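Local structure of vacuolar aminopeptidase 1 (Saccharomyces cerevisiae, 5JGF) at residues Y20-T25 with V29-E34; E34-H39 with K60-R65; K42-S45 with N49-D52; I272-Y277 with S290-Y295. The protein removes amino acids, preferably neutral or hydrophobic ones, from the N-terminus of peptides in the yeast vacuole as a dodecameric zinc aminopeptidase. All coordinates share one frame; numbering follows the deposited sequence.

Contact 1 of 4, residues Y20-T25 with V29-E34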
loop_
_atom_site.group_PDB
_atom_site.type_symbol
_atom_site.label_atom_id
_atom_site.label_comp_id
_atom_site.label_asym_id
_atom_site.label_seq_id
_atom_site.Cartn_x
_atom_site.Cartn_y
_atom_site.Cartn_z
ATOM N N TYR D 20 30.541 -36.969 -17.049
ATOM C CA TYR D 20 29.553 -38.037 -16.932
ATOM C C TYR D 20 29.990 -39.192 -16.028
ATOM O O TYR D 20 29.194 -39.720 -15.252
ATOM C CB TYR D 20 29.224 -38.575 -18.329
ATOM C CG TYR D 20 28.131 -39.620 -18.372
ATOM C CD1 TYR D 20 26.823 -39.308 -17.992
ATOM C CD2 TYR D 20 28.394 -40.912 -18.826
ATOM C CE1 TYR D 20 25.805 -40.254 -18.069
ATOM C CE2 TYR D 20 27.383 -41.869 -18.905
ATOM C CZ TYR D 20 26.093 -41.533 -18.528
ATOM O OH TYR D 20 25.089 -42.471 -18.619
ATOM N N LYS D 21 31.256 -39.580 -16.120
ATOM C CA LYS D 21 31.754 -40.696 -15.321
ATOM C C LYS D 21 32.216 -40.347 -13.912
ATOM O O LYS D 21 32.476 -41.241 -13.113
ATOM C CB LYS D 21 32.890 -41.399 -16.070
ATOM C CG LYS D 21 32.438 -42.086 -17.349
ATOM C CD LYS D 21 33.618 -42.644 -18.131
ATOM C CE LYS D 21 33.155 -43.375 -19.385
ATOM N NZ LYS D 21 34.308 -43.854 -20.200
ATOM N N ASN D 22 32.305 -39.057 -13.600
ATOM C CA ASN D 22 32.759 -38.619 -12.280
ATOM C C ASN D 22 31.842 -37.504 -11.771
ATOM O O ASN D 22 32.235 -36.344 -11.690
ATOM C CB ASN D 22 34.200 -38.126 -12.396
ATOM C CG ASN D 22 35.116 -39.180 -12.983
ATOM O OD1 ASN D 22 35.549 -40.094 -12.285
ATOM N ND2 ASN D 22 35.388 -39.078 -14.282
ATOM N N PRO D 23 30.609 -37.865 -11.395
ATOM C CA PRO D 23 29.580 -36.945 -10.898
ATOM C C PRO D 23 29.826 -36.172 -9.609
ATOM O O PRO D 23 29.374 -35.034 -9.484
ATOM C CB PRO D 23 28.349 -37.841 -10.806
ATOM C CG PRO D 23 28.946 -39.159 -10.405
ATOM C CD PRO D 23 30.134 -39.260 -11.333
ATOM N N THR D 24 30.520 -36.777 -8.648
ATOM C CA THR D 24 30.774 -36.094 -7.382
ATOM C C THR D 24 32.222 -35.631 -7.253
ATOM O O THR D 24 33.098 -36.069 -8.000
ATOM C CB THR D 24 30.457 -37.001 -6.179
ATOM O OG1 THR D 24 31.489 -37.986 -6.036
ATOM C CG2 THR D 24 29.116 -37.705 -6.384
ATOM N N THR D 25 32.467 -34.739 -6.300
ATOM C CA THR D 25 33.813 -34.228 -6.077
ATOM C C THR D 25 34.770 -35.394 -5.810
ATOM O O THR D 25 35.906 -35.402 -6.292
ATOM C CB THR D 25 33.833 -33.250 -4.890
ATOM O OG1 THR D 25 32.855 -32.223 -5.110
ATOM C CG2 THR D 25 35.207 -32.599 -4.755
ATOM N N VAL D 29 38.269 -36.071 -8.010
ATOM C CA VAL D 29 39.599 -36.151 -7.422
ATOM C C VAL D 29 40.217 -37.517 -7.718
ATOM O O VAL D 29 41.391 -37.602 -8.074
ATOM C CB VAL D 29 39.541 -35.915 -5.899
ATOM C CG1 VAL D 29 40.884 -36.253 -5.265
ATOM C CG2 VAL D 29 39.178 -34.459 -5.614
ATOM N N SER D 30 39.417 -38.575 -7.592
ATOM C CA SER D 30 39.876 -39.937 -7.845
ATOM C C SER D 30 40.305 -40.055 -9.288
ATOM O O SER D 30 41.290 -40.714 -9.587
ATOM C CB SER D 30 38.750 -40.930 -7.555
ATOM O OG SER D 30 39.206 -42.261 -7.648
ATOM N N PHE D 31 39.547 -39.432 -10.185
ATOM C CA PHE D 31 39.856 -39.444 -11.616
ATOM C C PHE D 31 41.225 -38.830 -11.894
ATOM O O PHE D 31 42.031 -39.389 -12.641
ATOM C CB PHE D 31 38.798 -38.645 -12.389
ATOM C CG PHE D 31 39.155 -38.390 -13.832
ATOM C CD1 PHE D 31 38.858 -39.328 -14.819
ATOM C CD2 PHE D 31 39.795 -37.209 -14.202
ATOM C CE1 PHE D 31 39.194 -39.086 -16.158
ATOM C CE2 PHE D 31 40.135 -36.962 -15.536
ATOM C CZ PHE D 31 39.832 -37.902 -16.514
ATOM N N PHE D 32 41.475 -37.662 -11.311
ATOM C CA PHE D 32 42.749 -36.982 -11.515
ATOM C C PHE D 32 43.913 -37.715 -10.859
ATOM O O PHE D 32 45.034 -37.695 -11.380
ATOM C CB PHE D 32 42.681 -35.542 -10.997
ATOM C CG PHE D 32 41.832 -34.633 -11.846
ATOM C CD1 PHE D 32 42.010 -34.581 -13.223
ATOM C CD2 PHE D 32 40.855 -33.829 -11.265
ATOM C CE1 PHE D 32 41.226 -33.739 -14.019
ATOM C CE2 PHE D 32 40.065 -32.983 -12.050
ATOM C CZ PHE D 32 40.250 -32.941 -13.429
ATOM N N ALA D 33 43.656 -38.348 -9.720
ATOM C CA ALA D 33 44.695 -39.102 -9.028
ATOM C C ALA D 33 45.127 -40.258 -9.910
ATOM O O ALA D 33 46.316 -40.557 -10.033
ATOM C CB ALA D 33 44.165 -39.634 -7.699
ATOM N N GLU D 34 44.147 -40.908 -10.524
ATOM C CA GLU D 34 44.407 -42.039 -11.402
ATOM C C GLU D 34 45.190 -41.602 -12.630
ATOM O O GLU D 34 46.104 -42.302 -13.078
ATOM C CB GLU D 34 43.084 -42.666 -11.819
ATOM C CG GLU D 34 43.221 -43.978 -12.552
ATOM C CD GLU D 34 41.867 -44.648 -12.757
ATOM O OE1 GLU D 34 41.691 -45.432 -13.709
ATOM O OE2 GLU D 34 40.950 -44.386 -11.960
#

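Contact 2 of 4, residues E34-H39 with K60-R65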
loop_
_atom_site.group_PDB
_atom_site.type_symbol
_atom_site.label_atom_id
_atom_site.label_comp_id
_atom_site.label_asym_id
_atom_site.label_seq_id
_atom_site.Cartn_x
_atom_site.Cartn_y
_atom_site.Cartn_z
ATOM N N GLU D 34 44.147 -40.908 -10.524
ATOM C CA GLU D 34 44.407 -42.039 -11.402
ATOM C C GLU D 34 45.190 -41.602 -12.630
ATOM O O GLU D 34 46.104 -42.302 -13.078
ATOM C CB GLU D 34 43.084 -42.666 -11.819
ATOM C CG GLU D 34 43.221 -43.978 -12.552
ATOM C CD GLU D 34 41.867 -44.648 -12.757
ATOM O OE1 GLU D 34 41.691 -45.432 -13.709
ATOM O OE2 GLU D 34 40.950 -44.386 -11.960
ATOM N N LEU D 35 44.830 -40.438 -13.165
ATOM C CA LEU D 35 45.501 -39.882 -14.336
ATOM C C LEU D 35 46.943 -39.528 -13.990
ATOM O O LEU D 35 47.863 -39.765 -14.779
ATOM C CB LEU D 35 44.764 -38.625 -14.808
ATOM C CG LEU D 35 45.328 -37.927 -16.049
ATOM C CD1 LEU D 35 45.204 -38.862 -17.247
ATOM C CD2 LEU D 35 44.571 -36.625 -16.303
ATOM N N LEU D 36 47.131 -38.948 -12.809
ATOM C CA LEU D 36 48.463 -38.572 -12.348
ATOM C C LEU D 36 49.325 -39.815 -12.132
ATOM O O LEU D 36 50.513 -39.815 -12.466
ATOM C CB LEU D 36 48.363 -37.760 -11.053
ATOM C CG LEU D 36 47.788 -36.352 -11.238
ATOM C CD1 LEU D 36 47.311 -35.806 -9.900
ATOM C CD2 LEU D 36 48.845 -35.443 -11.853
ATOM N N ASP D 37 48.730 -40.868 -11.570
ATOM C CA ASP D 37 49.462 -42.116 -11.345
ATOM C C ASP D 37 49.978 -42.624 -12.685
ATOM O O ASP D 37 51.148 -42.974 -12.827
ATOM C CB ASP D 37 48.560 -43.201 -10.747
ATOM C CG ASP D 37 48.195 -42.944 -9.301
ATOM O OD1 ASP D 37 48.927 -42.208 -8.607
ATOM O OD2 ASP D 37 47.175 -43.507 -8.851
ATOM N N LYS D 38 49.084 -42.664 -13.665
ATOM C CA LYS D 38 49.423 -43.132 -15.000
ATOM C C LYS D 38 50.550 -42.322 -15.628
ATOM O O LYS D 38 51.329 -42.845 -16.424
ATOM C CB LYS D 38 48.184 -43.083 -15.900
ATOM C CG LYS D 38 48.495 -43.246 -17.376
ATOM C CD LYS D 38 47.241 -43.378 -18.217
ATOM C CE LYS D 38 47.602 -43.445 -19.694
ATOM N NZ LYS D 38 46.568 -44.154 -20.492
ATOM N N HIS D 39 50.638 -41.045 -15.274
ATOM C CA HIS D 39 51.676 -40.192 -15.830
ATOM C C HIS D 39 52.881 -40.032 -14.913
ATOM O O HIS D 39 53.609 -39.041 -14.965
ATOM C CB HIS D 39 51.071 -38.847 -16.226
ATOM C CG HIS D 39 50.228 -38.926 -17.460
ATOM N ND1 HIS D 39 50.756 -38.815 -18.729
ATOM C CD2 HIS D 39 48.911 -39.195 -17.624
ATOM C CE1 HIS D 39 49.802 -39.012 -19.620
ATOM N NE2 HIS D 39 48.673 -39.245 -18.976
ATOM N N LYS D 60 57.941 -35.450 -9.707
ATOM C CA LYS D 60 56.518 -35.225 -9.930
ATOM C C LYS D 60 55.722 -35.901 -8.821
ATOM O O LYS D 60 55.825 -37.114 -8.622
ATOM C CB LYS D 60 56.116 -35.793 -11.293
ATOM C CG LYS D 60 56.869 -35.155 -12.449
ATOM C CD LYS D 60 56.608 -35.874 -13.760
ATOM C CE LYS D 60 57.461 -35.292 -14.881
ATOM N NZ LYS D 60 57.347 -36.103 -16.125
ATOM N N PHE D 61 54.931 -35.113 -8.095
ATOM C CA PHE D 61 54.138 -35.653 -6.998
ATOM C C PHE D 61 52.745 -35.039 -6.920
ATOM O O PHE D 61 52.393 -34.130 -7.672
ATOM C CB PHE D 61 54.820 -35.386 -5.650
ATOM C CG PHE D 61 56.313 -35.586 -5.655
ATOM C CD1 PHE D 61 57.161 -34.603 -6.153
ATOM C CD2 PHE D 61 56.869 -36.753 -5.144
ATOM C CE1 PHE D 61 58.543 -34.779 -6.143
ATOM C CE2 PHE D 61 58.253 -36.937 -5.131
ATOM C CZ PHE D 61 59.087 -35.948 -5.630
ATOM N N TYR D 62 51.956 -35.560 -5.991
ATOM C CA TYR D 62 50.627 -35.031 -5.729
ATOM C C TYR D 62 50.168 -35.574 -4.389
ATOM O O TYR D 62 50.635 -36.622 -3.941
ATOM C CB TYR D 62 49.625 -35.399 -6.837
ATOM C CG TYR D 62 49.108 -36.823 -6.831
ATOM C CD1 TYR D 62 49.827 -37.855 -7.437
ATOM C CD2 TYR D 62 47.878 -37.133 -6.250
ATOM C CE1 TYR D 62 49.329 -39.155 -7.469
ATOM C CE2 TYR D 62 47.372 -38.429 -6.275
ATOM C CZ TYR D 62 48.101 -39.435 -6.888
ATOM O OH TYR D 62 47.597 -40.711 -6.923
ATOM N N THR D 63 49.282 -34.834 -3.730
ATOM C CA THR D 63 48.752 -35.263 -2.450
ATOM C C THR D 63 47.266 -34.942 -2.446
ATOM O O THR D 63 46.786 -34.171 -3.284
ATOM C CB THR D 63 49.453 -34.551 -1.269
ATOM O OG1 THR D 63 49.016 -35.136 -0.036
ATOM C CG2 THR D 63 49.131 -33.055 -1.262
ATOM N N ILE D 64 46.539 -35.537 -1.511
ATOM C CA ILE D 64 45.106 -35.320 -1.426
ATOM C C ILE D 64 44.698 -35.099 0.017
ATOM O O ILE D 64 45.240 -35.724 0.929
ATOM C CB ILE D 64 44.335 -36.537 -1.980
ATOM C CG1 ILE D 64 44.726 -36.771 -3.441
ATOM C CG2 ILE D 64 42.826 -36.309 -1.863
ATOM C CD1 ILE D 64 44.148 -38.039 -4.033
ATOM N N ARG D 65 43.749 -34.194 0.222
ATOM C CA ARG D 65 43.247 -33.915 1.554
ATOM C C ARG D 65 41.737 -34.124 1.545
ATOM O O ARG D 65 41.050 -33.646 0.643
ATOM C CB ARG D 65 43.557 -32.471 1.960
ATOM C CG ARG D 65 42.954 -32.083 3.310
ATOM C CD ARG D 65 43.256 -30.640 3.668
ATOM N NE ARG D 65 44.685 -30.406 3.845
ATOM C CZ ARG D 65 45.222 -29.222 4.121
ATOM N NH1 ARG D 65 44.445 -28.150 4.251
ATOM N NH2 ARG D 65 46.536 -29.108 4.269
HETATM O O HOH W 1 54.777 -36.940 -16.677
#

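Contact 3 of 4, residues K42-S45 with N49-D52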
loop_
_atom_site.group_PDB
_atom_site.type_symbol
_atom_site.label_atom_id
_atom_site.label_comp_id
_atom_site.label_asym_id
_atom_site.label_seq_id
_atom_site.Cartn_x
_atom_site.Cartn_y
_atom_site.Cartn_z
ATOM N N LYS D 42 54.085 -39.227 -8.261
ATOM C CA LYS D 42 54.094 -40.031 -7.046
ATOM C C LYS D 42 53.176 -39.470 -5.968
ATOM O O LYS D 42 53.279 -38.301 -5.605
ATOM C CB LYS D 42 55.525 -40.125 -6.517
ATOM C CG LYS D 42 55.684 -40.845 -5.187
ATOM C CD LYS D 42 57.134 -40.745 -4.728
ATOM C CE LYS D 42 57.351 -41.358 -3.356
ATOM N NZ LYS D 42 58.742 -41.107 -2.881
ATOM N N TYR D 43 52.284 -40.307 -5.453
ATOM C CA TYR D 43 51.371 -39.873 -4.402
ATOM C C TYR D 43 52.065 -39.780 -3.055
ATOM O O TYR D 43 52.792 -40.690 -2.654
ATOM C CB TYR D 43 50.180 -40.828 -4.280
ATOM C CG TYR D 43 49.324 -40.541 -3.064
ATOM C CD1 TYR D 43 49.492 -41.260 -1.879
ATOM C CD2 TYR D 43 48.380 -39.514 -3.083
ATOM C CE1 TYR D 43 48.739 -40.961 -0.739
ATOM C CE2 TYR D 43 47.625 -39.206 -1.953
ATOM C CZ TYR D 43 47.808 -39.933 -0.787
ATOM O OH TYR D 43 47.060 -39.632 0.328
ATOM N N LEU D 44 51.831 -38.671 -2.359
ATOM C CA LEU D 44 52.406 -38.436 -1.042
ATOM C C LEU D 44 51.277 -38.194 -0.044
ATOM O O LEU D 44 50.393 -37.375 -0.287
ATOM C CB LEU D 44 53.315 -37.210 -1.065
ATOM C CG LEU D 44 54.509 -37.204 -2.023
ATOM C CD1 LEU D 44 55.254 -35.885 -1.876
ATOM C CD2 LEU D 44 55.433 -38.377 -1.715
ATOM N N SER D 45 51.308 -38.906 1.075
ATOM C CA SER D 45 50.283 -38.743 2.099
ATOM C C SER D 45 50.584 -37.544 2.986
ATOM O O SER D 45 51.723 -37.347 3.406
ATOM C CB SER D 45 50.199 -39.996 2.972
ATOM O OG SER D 45 49.307 -39.789 4.050
ATOM N N ASN D 49 55.704 -37.230 7.081
ATOM C CA ASN D 49 56.663 -36.190 6.733
ATOM C C ASN D 49 57.264 -36.516 5.367
ATOM O O ASN D 49 57.569 -37.669 5.076
ATOM C CB ASN D 49 57.753 -36.097 7.802
ATOM C CG ASN D 49 58.854 -35.135 7.422
ATOM O OD1 ASN D 49 59.726 -35.467 6.629
ATOM N ND2 ASN D 49 58.812 -33.932 7.976
ATOM N N TRP D 50 57.430 -35.497 4.530
ATOM C CA TRP D 50 57.950 -35.701 3.184
ATOM C C TRP D 50 59.468 -35.623 3.028
ATOM O O TRP D 50 59.982 -35.767 1.917
ATOM C CB TRP D 50 57.306 -34.696 2.226
ATOM C CG TRP D 50 55.811 -34.828 2.101
ATOM C CD1 TRP D 50 55.024 -35.827 2.604
ATOM C CD2 TRP D 50 54.934 -33.948 1.389
ATOM N NE1 TRP D 50 53.711 -35.624 2.245
ATOM C CE2 TRP D 50 53.627 -34.478 1.499
ATOM C CE3 TRP D 50 55.125 -32.761 0.666
ATOM C CZ2 TRP D 50 52.515 -33.861 0.911
ATOM C CZ3 TRP D 50 54.017 -32.148 0.080
ATOM C CH2 TRP D 50 52.730 -32.702 0.209
ATOM N N GLN D 51 60.183 -35.407 4.126
ATOM C CA GLN D 51 61.638 -35.290 4.064
ATOM C C GLN D 51 62.291 -36.445 3.307
ATOM O O GLN D 51 63.212 -36.227 2.524
ATOM C CB GLN D 51 62.228 -35.197 5.474
ATOM C CG GLN D 51 63.617 -34.576 5.540
ATOM C CD GLN D 51 63.616 -33.102 5.179
ATOM O OE1 GLN D 51 62.863 -32.305 5.742
ATOM N NE2 GLN D 51 64.482 -32.729 4.238
ATOM N N ASP D 52 61.815 -37.666 3.526
ATOM C CA ASP D 52 62.392 -38.825 2.848
ATOM C C ASP D 52 61.668 -39.253 1.576
ATOM O O ASP D 52 62.049 -40.246 0.947
ATOM C CB ASP D 52 62.468 -40.024 3.798
ATOM C CG ASP D 52 63.492 -39.835 4.904
ATOM O OD1 ASP D 52 64.413 -39.009 4.733
ATOM O OD2 ASP D 52 63.384 -40.524 5.938
#

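Contact 4 of 4, residues I272-Y277 with S290-Y295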
loop_
_atom_site.group_PDB
_atom_site.type_symbol
_atom_site.label_atom_id
_atom_site.label_comp_id
_atom_site.label_asym_id
_atom_site.label_seq_id
_atom_site.Cartn_x
_atom_site.Cartn_y
_atom_site.Cartn_z
ATOM N N ILE D 272 44.806 -31.313 -17.487
ATOM C CA ILE D 272 45.251 -31.886 -18.750
ATOM C C ILE D 272 46.460 -31.099 -19.240
ATOM O O ILE D 272 47.425 -31.671 -19.744
ATOM C CB ILE D 272 44.130 -31.847 -19.814
ATOM C CG1 ILE D 272 42.988 -32.780 -19.397
ATOM C CG2 ILE D 272 44.673 -32.259 -21.176
ATOM C CD1 ILE D 272 43.396 -34.233 -19.239
ATOM N N ALA D 273 46.414 -29.781 -19.079
ATOM C CA ALA D 273 47.528 -28.943 -19.499
ATOM C C ALA D 273 48.779 -29.319 -18.709
ATOM O O ALA D 273 49.872 -29.418 -19.272
ATOM C CB ALA D 273 47.194 -27.476 -19.283
ATOM N N LEU D 274 48.618 -29.528 -17.405
ATOM C CA LEU D 274 49.746 -29.894 -16.551
ATOM C C LEU D 274 50.360 -31.221 -17.002
ATOM O O LEU D 274 51.581 -31.356 -17.073
ATOM C CB LEU D 274 49.300 -30.019 -15.090
ATOM C CG LEU D 274 50.417 -30.440 -14.126
ATOM C CD1 LEU D 274 51.408 -29.296 -13.986
ATOM C CD2 LEU D 274 49.841 -30.812 -12.768
ATOM N N ILE D 275 49.505 -32.196 -17.296
ATOM C CA ILE D 275 49.958 -33.511 -17.735
ATOM C C ILE D 275 50.673 -33.433 -19.082
ATOM O O ILE D 275 51.731 -34.040 -19.260
ATOM C CB ILE D 275 48.769 -34.512 -17.805
ATOM C CG1 ILE D 275 48.700 -35.321 -16.507
ATOM C CG2 ILE D 275 48.928 -35.461 -18.987
ATOM C CD1 ILE D 275 48.623 -34.485 -15.259
ATOM N N CYS D 276 50.100 -32.690 -20.025
ATOM C CA CYS D 276 50.712 -32.533 -21.341
ATOM C C CYS D 276 52.069 -31.867 -21.188
ATOM O O CYS D 276 53.036 -32.236 -21.854
ATOM C CB CYS D 276 49.832 -31.671 -22.249
ATOM S SG CYS D 276 48.306 -32.467 -22.779
ATOM N N TYR D 277 52.130 -30.874 -20.308
ATOM C CA TYR D 277 53.359 -30.143 -20.048
ATOM C C TYR D 277 54.396 -31.033 -19.370
ATOM O O TYR D 277 55.574 -31.026 -19.739
ATOM C CB TYR D 277 53.048 -28.921 -19.175
ATOM C CG TYR D 277 54.250 -28.295 -18.505
ATOM C CD1 TYR D 277 54.510 -28.520 -17.153
ATOM C CD2 TYR D 277 55.126 -27.473 -19.216
ATOM C CE1 TYR D 277 55.611 -27.941 -16.524
ATOM C CE2 TYR D 277 56.227 -26.892 -18.599
ATOM C CZ TYR D 277 56.464 -27.130 -17.254
ATOM O OH TYR D 277 57.556 -26.560 -16.641
ATOM N N SER D 290 56.093 -26.126 -10.494
ATOM C CA SER D 290 54.767 -25.914 -11.078
ATOM C C SER D 290 53.707 -26.724 -10.352
ATOM O O SER D 290 53.984 -27.811 -9.850
ATOM C CB SER D 290 54.777 -26.326 -12.555
ATOM O OG SER D 290 55.799 -25.659 -13.273
ATOM N N THR D 291 52.486 -26.203 -10.299
ATOM C CA THR D 291 51.422 -26.929 -9.628
ATOM C C THR D 291 50.020 -26.534 -10.047
ATOM O O THR D 291 49.766 -25.397 -10.440
ATOM C CB THR D 291 51.489 -26.757 -8.089
ATOM O OG1 THR D 291 50.343 -27.380 -7.489
ATOM C CG2 THR D 291 51.484 -25.284 -7.705
ATOM N N VAL D 292 49.124 -27.509 -9.981
ATOM C CA VAL D 292 47.713 -27.285 -10.227
ATOM C C VAL D 292 47.119 -27.800 -8.925
ATOM O O VAL D 292 47.305 -28.963 -8.566
ATOM C CB VAL D 292 47.144 -28.120 -11.385
ATOM C CG1 VAL D 292 45.610 -28.045 -11.358
ATOM C CG2 VAL D 292 47.653 -27.591 -12.712
ATOM N N THR D 293 46.448 -26.924 -8.190
ATOM C CA THR D 293 45.834 -27.324 -6.942
ATOM C C THR D 293 44.329 -27.156 -7.103
ATOM O O THR D 293 43.856 -26.102 -7.533
ATOM C CB THR D 293 46.378 -26.489 -5.771
ATOM O OG1 THR D 293 47.789 -26.735 -5.641
ATOM C CG2 THR D 293 45.692 -26.872 -4.467
ATOM N N LEU D 294 43.602 -28.224 -6.780
ATOM C CA LEU D 294 42.150 -28.284 -6.904
ATOM C C LEU D 294 41.503 -28.251 -5.526
ATOM O O LEU D 294 41.787 -29.098 -4.675
ATOM C CB LEU D 294 41.762 -29.569 -7.635
ATOM C CG LEU D 294 42.494 -29.781 -8.966
ATOM C CD1 LEU D 294 42.075 -31.113 -9.570
ATOM C CD2 LEU D 294 42.186 -28.631 -9.919
ATOM N N TYR D 295 40.621 -27.277 -5.322
ATOM C CA TYR D 295 39.955 -27.085 -4.040
ATOM C C TYR D 295 38.495 -27.509 -3.982
ATOM O O TYR D 295 37.783 -27.514 -4.988
ATOM C CB TYR D 295 40.033 -25.609 -3.642
ATOM C CG TYR D 295 41.442 -25.085 -3.496
ATOM C CD1 TYR D 295 42.175 -25.318 -2.333
ATOM C CD2 TYR D 295 42.046 -24.363 -4.526
ATOM C CE1 TYR D 295 43.476 -24.840 -2.198
ATOM C CE2 TYR D 295 43.348 -23.884 -4.402
ATOM C CZ TYR D 295 44.054 -24.125 -3.238
ATOM O OH TYR D 295 45.339 -23.649 -3.114
HETATM O O HOH W 2 57.616 -27.554 -13.914
#

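Contact 1 of 4, residues Y20-T25 with V29-E34
The first torsion of Asn22 (chi1 -56°) sets its CG beside the backbone N, and that of Phe31 sets its CG beside the carbonyl carbon. The two side chains cross at about a right angle, and the amide touches both the root and the ring of the phenylalanine. Asn22 OD1 comes to 3.6 Å from Phe31 CB; Asn22 ND2 sits 3.5 Å from Phe31 CD1, approaching the ring obliquely. Amide and ring planes are 60° apart, so the two groups do not stack. A hydrogen bond from Asn22 ND2 to Phe18 O, one turn back in helix 7-21, probably helps to hold the amide in this orientation. Replacing Asn22 by alanine removes the amide, and Phe18 O would probably lose this side-chain N-H donor while a gap opens beside Phe31 CB. At the other end the contact is backbone: Val29 N donates to Thr25 O over 3.0 Å with an N-H...O angle of 169°, an i to i+4 bond of the first turn of helix 25-38. Val29 CG2 also lies 3.5 Å from Thr25 O. The Thr25 side chain is about 8 Å from those of the zinc ligands His91 and Glu299. Thr24 holds the N-cap position, its OG1 hydrogen-bonded to His27 ND1. Helix 7-21 ends at Lys21, Asn22 is the first residue beyond it, and helix 25-38 begins at Thr25. Phe18 packs against Phe31 and Phe32 from the first helix, Pro23 and Thr24 lie against strand 233-242, and Val29 and Ala33 rest on strand 58-65.

Contact 2 of 4, residues E34-H39 with K60-R65
Tyr62 reaches helix 25-38 with its ring set over Leu36 and its hydroxyl at Asp37. Its CB already points at the helix, and chi1 of 76° sets CG between the backbone N and the carbonyl carbon. Leu36, with CG anti to its carbonyl carbon, lays CD1 over one ring face, 3.7 Å from Tyr62 CG. Leu36 CD1 is 4.0 Å from the centroid of the Tyr62 ring and 24° off the normal, a CH-pi contact shifted toward the rim. Asp37 OD1 accepts from Tyr62 OH at 2.6 Å. The hydroxyl comes in on the syn side, 35° out of the carboxylate plane. A phenylalanine in place of Tyr62 would probably keep the leucine contact but leave Asp37 OD1 without this donor. Farther along, a water accepts from Lys60 NZ at 2.8 Å and donates to His39 O at 3.0 Å, bridging the helix end to the strand. Helix 25-38 thus lies on the mixed sheet at strand 58-65, with Leu36 also touching strand 69-76 and helix 261-278, and Tyr43 of strand 42-43 meeting the Tyr62 ring edge-to-face.

Contact 3 of 4, residues K42-S45 with N49-D52
Trp50 is met by both Leu44 and Ser45, the first over an indole face and the second at the ring edge. Leu44 can be followed outward. Its CB lies 3.7 Å from Trp50 NE1 and 3.8 Å from Trp50 CE2, so contact with the indole begins at the first side-chain atom. CG, anti to the carbonyl carbon, then leads CD1 over the six-membered ring. CD1 is the branch that touches: Leu44 CD1 stands 3.8 Å from Trp50 CD2, at the junction of the two rings. Measured to the centroid of the six-membered ring of Trp50, Leu44 CD1 is 4.0 Å away and 17° off the normal, a CH-pi contact over the face. The connection from strand 42-43, one of the two edge strands of the nine-stranded mixed sheet within this chain, to the neighbouring strand 58-65 carries Trp50. The indole is folded over the side chain of Leu44, whose backbone bonds to Tyr62 of that next strand. The indole is pinned in rotation by a second, polar interaction: Trp50 NE1 donates to Ser45 O at 2.9 Å with an N-H...O angle of 164°. The acceptor lies close to the indole plane, yet the donor stands above the carbonyl plane, 53° out of it. The bond is therefore fairly straight at the hydrogen and directed off the carbonyl lone pairs. The N-H of the buried Trp50 is taken up by the backbone carbonyl of Ser45, while Arg319 of helix 312-324 makes a cation-pi interaction with the ring.

Contact 4 of 4, residues I272-Y277 with S290-Y295
Helix 261-278 passes over strand 289-295 with Leu274 and Val292 as the closest backbone pair, their CA atoms 7.1 Å apart, and both residues point their CB atoms toward the opposing segment. The spacing is filled by aliphatic carbon. Val292 CG2, the branch anti to the carbonyl carbon, is the methyl that reaches the helix, lying 3.8 Å from Leu274 CB and 3.9 Å from Leu274 CD2. In Leu274, chi1 of 178° and chi2 of 70° together bring CD2 there, and the two side chains slide past each other in opposite directions instead of meeting head on. One turn along the helix, Tyr277 stretches toward the start of the strand. Its OH is 3.9 Å from Ser290 OG, too far for a direct bond, and a water joins them: it lies 2.9 Å from Tyr277 OH, at the ring edge and in its plane, and 2.7 Å from Ser290 OG. Phe460 of helix 448-468 packs on Tyr277, Leu274 and Val292, while Leu274 also touches Ala72 and Ile74 of the adjacent strand 69-76. No hydrogen bond runs directly across the interface. Its chemistry therefore implies that helix and sheet are held by apolar contact at the centre, while the hydroxyls of the buried Tyr277 and Ser290 are each given a polar partner by the water they share.

From the N terminus, contact 1 comes first, closing the short turn between helices 7-21 and 25-38. Contact 2 follows in series, sharing Glu34 and laying the far end of helix 25-38 on strand 58-65; the longer loop it closes contains contact 3, where the chain folds back between strands 42-43 and 58-65. Contact 4 lies much later in sequence and joins helix 261-278 to strand 289-295 of the same mixed sheet. No loops cross. In space contact 2 is the hub: it touches the other three, with Ile275 of contact 4 packing on Leu36 and His39. Contact 1 also touches contact 4 through Phe32 on Leu294, while contact 3 touches neither 1 nor 4.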